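Long-range contact in nitrite oxidoreductase subunit A (Kuenenia stuttgartiensis, PDB 7B04), which is a NarG-like member of the molybdopterin oxidoreductase family and carries an iron-sulfur cluster, a molybdenum atom and two pterin-guanylate (MD1) groups: residues Ser299-Gln304 / Lys329-Thr334. Residues are numbered along the deposited sequence; the frame is centred on the assembly and turned at random.
With MD1 (phosphoric acid 4-(2-amino-4-oxo-3,4,5,6,-tetrahydro-pteridin-6-yl)-2-hydroxy-3,4-dimercapto-but-3-en-yl ester guanylate ester), chain C.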
loop_
_atom_site.group_PDB
_atom_site.type_symbol
_atom_site.label_atom_id
_atom_site.label_comp_id
_atom_site.label_asym_id
_atom_site.label_seq_id
_atom_site.Cartn_x
_atom_site.Cartn_y
_atom_site.Cartn_z
ATOM N N SER B 299 19.827 -2.643 16.416
ATOM C CA SER B 299 20.810 -1.725 15.852
ATOM C C SER B 299 20.760 -0.373 16.554
ATOM O O SER B 299 19.689 0.111 16.930
ATOM C CB SER B 299 20.566 -1.543 14.353
ATOM O OG SER B 299 20.730 -2.764 13.653
ATOM N N LYS B 300 21.936 0.239 16.733
ATOM C CA LYS B 300 22.031 1.565 17.331
ATOM C C LYS B 300 22.428 2.673 16.362
ATOM O O LYS B 300 22.149 3.841 16.645
ATOM C CB LYS B 300 23.005 1.540 18.518
ATOM C CG LYS B 300 22.541 0.595 19.620
ATOM C CD LYS B 300 21.120 0.939 20.065
ATOM C CE LYS B 300 20.593 -0.044 21.104
ATOM N NZ LYS B 300 19.169 0.224 21.462
ATOM N N LEU B 301 23.095 2.358 15.253
ATOM C CA LEU B 301 23.171 3.277 14.119
ATOM C C LEU B 301 22.799 2.479 12.883
ATOM O O LEU B 301 23.555 1.603 12.446
ATOM C CB LEU B 301 24.548 3.919 13.958
ATOM C CG LEU B 301 24.613 4.718 12.647
ATOM C CD1 LEU B 301 24.138 6.148 12.829
ATOM C CD2 LEU B 301 26.009 4.696 12.044
ATOM N N LEU B 302 21.644 2.800 12.323
ATOM C CA LEU B 302 21.046 2.046 11.236
ATOM C C LEU B 302 21.082 2.871 9.956
ATOM O O LEU B 302 20.500 3.958 9.903
ATOM C CB LEU B 302 19.621 1.665 11.609
ATOM C CG LEU B 302 18.920 0.948 10.490
ATOM C CD1 LEU B 302 19.758 -0.244 10.229
ATOM C CD2 LEU B 302 17.648 0.521 11.065
ATOM N N ILE B 303 21.718 2.331 8.918
ATOM C CA ILE B 303 21.949 3.045 7.668
ATOM C C ILE B 303 21.112 2.417 6.562
ATOM O O ILE B 303 21.094 1.190 6.402
ATOM C CB ILE B 303 23.443 3.045 7.299
ATOM C CG1 ILE B 303 24.253 3.795 8.360
ATOM C CG2 ILE B 303 23.661 3.661 5.921
ATOM C CD1 ILE B 303 25.737 3.530 8.290
ATOM N N GLN B 304 20.432 3.267 5.793
ATOM C CA GLN B 304 19.537 2.850 4.719
ATOM C C GLN B 304 19.982 3.557 3.449
ATOM O O GLN B 304 20.008 4.791 3.407
ATOM C CB GLN B 304 18.075 3.204 5.041
ATOM C CG GLN B 304 17.320 2.180 5.876
ATOM C CD GLN B 304 16.260 2.821 6.760
ATOM O OE1 GLN B 304 16.450 3.923 7.276
ATOM N NE2 GLN B 304 15.135 2.137 6.927
ATOM N N LYS B 329 20.421 5.653 16.144
ATOM C CA LYS B 329 20.452 6.679 15.112
ATOM C C LYS B 329 20.108 6.058 13.764
ATOM O O LYS B 329 20.562 4.955 13.444
ATOM C CB LYS B 329 21.820 7.361 15.040
ATOM C CG LYS B 329 22.079 8.406 16.111
ATOM C CD LYS B 329 23.367 9.164 15.812
ATOM C CE LYS B 329 23.590 10.309 16.786
ATOM N NZ LYS B 329 24.820 11.079 16.449
ATOM N N ILE B 330 19.298 6.768 12.984
ATOM C CA ILE B 330 18.802 6.290 11.698
ATOM C C ILE B 330 19.357 7.185 10.599
ATOM O O ILE B 330 19.362 8.414 10.733
ATOM C CB ILE B 330 17.261 6.263 11.665
ATOM C CG1 ILE B 330 16.727 5.322 12.747
ATOM C CG2 ILE B 330 16.754 5.838 10.294
ATOM C CD1 ILE B 330 15.239 5.440 12.983
ATOM N N VAL B 331 19.827 6.570 9.514
ATOM C CA VAL B 331 20.392 7.290 8.379
ATOM C C VAL B 331 19.758 6.768 7.097
ATOM O O VAL B 331 19.633 5.552 6.912
ATOM C CB VAL B 331 21.924 7.136 8.309
ATOM C CG1 VAL B 331 22.491 7.937 7.143
ATOM C CG2 VAL B 331 22.566 7.556 9.616
ATOM N N VAL B 332 19.360 7.685 6.218
ATOM C CA VAL B 332 18.795 7.352 4.916
ATOM C C VAL B 332 19.592 8.097 3.855
ATOM O O VAL B 332 19.794 9.311 3.964
ATOM C CB VAL B 332 17.299 7.714 4.827
ATOM C CG1 VAL B 332 16.776 7.476 3.420
ATOM C CG2 VAL B 332 16.501 6.909 5.838
ATOM N N ILE B 333 20.040 7.377 2.833
ATOM C CA ILE B 333 20.890 7.939 1.783
ATOM C C ILE B 333 20.162 7.712 0.463
ATOM O O ILE B 333 20.363 6.701 -0.212
ATOM C CB ILE B 333 22.284 7.308 1.763
ATOM C CG1 ILE B 333 22.958 7.446 3.129
ATOM C CG2 ILE B 333 23.142 7.934 0.671
ATOM C CD1 ILE B 333 24.182 6.573 3.290
ATOM N N THR B 334 19.336 8.672 0.061
ATOM C CA THR B 334 18.524 8.533 -1.137
ATOM C C THR B 334 18.516 9.850 -1.896
ATOM O O THR B 334 18.695 10.917 -1.295
ATOM C CB THR B 334 17.077 8.117 -0.813
ATOM O OG1 THR B 334 16.499 9.046 0.113
ATOM C CG2 THR B 334 17.030 6.710 -0.228
HETATM P PB MD1 C . 12.901 -1.479 -2.478
HETATM O O3B MD1 C . 13.103 -0.848 -3.985
HETATM O O1B MD1 C . 12.617 -0.366 -1.498
HETATM O O2B MD1 C . 14.160 -2.203 -2.066
HETATM O O3A MD1 C . 11.631 -2.534 -2.513
HETATM C C10 MD1 C . 11.727 -3.742 -3.216
HETATM C C11 MD1 C . 10.905 -4.828 -2.464
HETATM O O11 MD1 C . 9.651 -4.051 -1.834
HETATM C C12 MD1 C . 10.659 -5.858 -3.287
HETATM S S12 MD1 C . 11.945 -6.357 -4.468
HETATM C C13 MD1 C . 9.385 -6.743 -3.324
HETATM S S13 MD1 C . 9.378 -8.077 -4.555
HETATM C C14 MD1 C . 8.201 -6.574 -2.526
HETATM N N15 MD1 C . 7.583 -5.184 -3.034
HETATM C C16 MD1 C . 6.612 -4.662 -2.162
HETATM C C15 MD1 C . 5.374 -4.001 -2.653
HETATM O O14 MD1 C . 5.169 -3.904 -3.816
HETATM N N17 MD1 C . 4.397 -3.466 -1.666
HETATM C C17 MD1 C . 4.669 -3.594 -0.149
HETATM N N16 MD1 C . 3.710 -3.071 0.804
HETATM N N18 MD1 C . 5.928 -4.263 0.351
HETATM C C20 MD1 C . 6.884 -4.789 -0.590
HETATM N N8 MD1 C . 8.074 -5.418 -0.178
HETATM C C7 MD1 C . 8.358 -6.743 -1.038
HETATM P PA MD1 C . 12.822 0.726 -4.389
HETATM O O1A MD1 C . 12.688 0.811 -5.889
HETATM O O2A MD1 C . 11.539 1.170 -3.729
HETATM O "O5'" MD1 C . 14.052 1.712 -3.907
HETATM C "C5'" MD1 C . 14.063 2.198 -2.598
HETATM C "C4'" MD1 C . 14.628 3.661 -2.543
HETATM O "O4'" MD1 C . 16.026 3.777 -3.226
HETATM C "C1'" MD1 C . 15.897 5.081 -4.060
HETATM N N9 MD1 C . 16.882 5.130 -5.173
HETATM C C4 MD1 C . 18.176 5.264 -4.901
HETATM N N3 MD1 C . 18.918 5.379 -3.613
HETATM C C2 MD1 C . 20.373 5.515 -3.617
HETATM N N2 MD1 C . 21.095 5.627 -2.362
HETATM N N1 MD1 C . 21.092 5.539 -4.868
HETATM C C6 MD1 C . 20.373 5.428 -6.100
HETATM O O6 MD1 C . 20.956 5.445 -7.129
HETATM C C5 MD1 C . 18.846 5.287 -6.086
HETATM N N7 MD1 C . 17.953 5.168 -7.065
HETATM C C8 MD1 C . 16.728 5.071 -6.510
HETATM C "C2'" MD1 C . 14.707 4.989 -4.498
HETATM O "O2'" MD1 C . 14.220 6.284 -4.952
HETATM C "C3'" MD1 C . 13.856 4.468 -3.171
HETATM O "O3'" MD1 C . 13.542 5.598 -2.307
#
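Lys329 opens the pairing by giving its N-H to Lys300 O from above the carbonyl plane, N to O 2.6 Å. From here strands 301-304 and 329-332 run parallel, their axes 12° apart, as neighbours in a five-stranded parallel sheet; the connection between them contains helix 314-321, which covers Leu302 and Gln304, the arrangement of a beta-alpha-beta crossover. Lys329 O then accepts Leu302 N almost head-on at 2.7 Å, while Leu301 CD1 rests against Lys329 CB. That leucine methyl is brought over by a first torsion that sets CG anti to the backbone N (chi1 172°). Ile330 N-H points away from this pairing, to a hydrogen bond with Asp345 OD2, and Ile330 CG2 lies beside Gln304 OE1. Val331 brackets Ile303: its N-H goes to Leu302 O and its O receives Gln304 N at 2.7 Å along a more bent path (136° at the hydrogen). On the face shared with Leu301 and Ile303, Val331 CG2 touches Leu301 CD1 at 3.8 Å; helix 505-517 packs over Ile303 on this face. On the other face Val332 CG2 meets Gln304 OE1. Ile333 N continues the pattern to Gln304 O, and Ile333 CD1 reaches Ile303 CG2 at 4.0 Å. Here the chain joins the MD1 pocket, where the carbonyl oxygen of Ile333 accepts a hydrogen bond from the guanine amino group N2 of MD1, O to N2 2.5 Å.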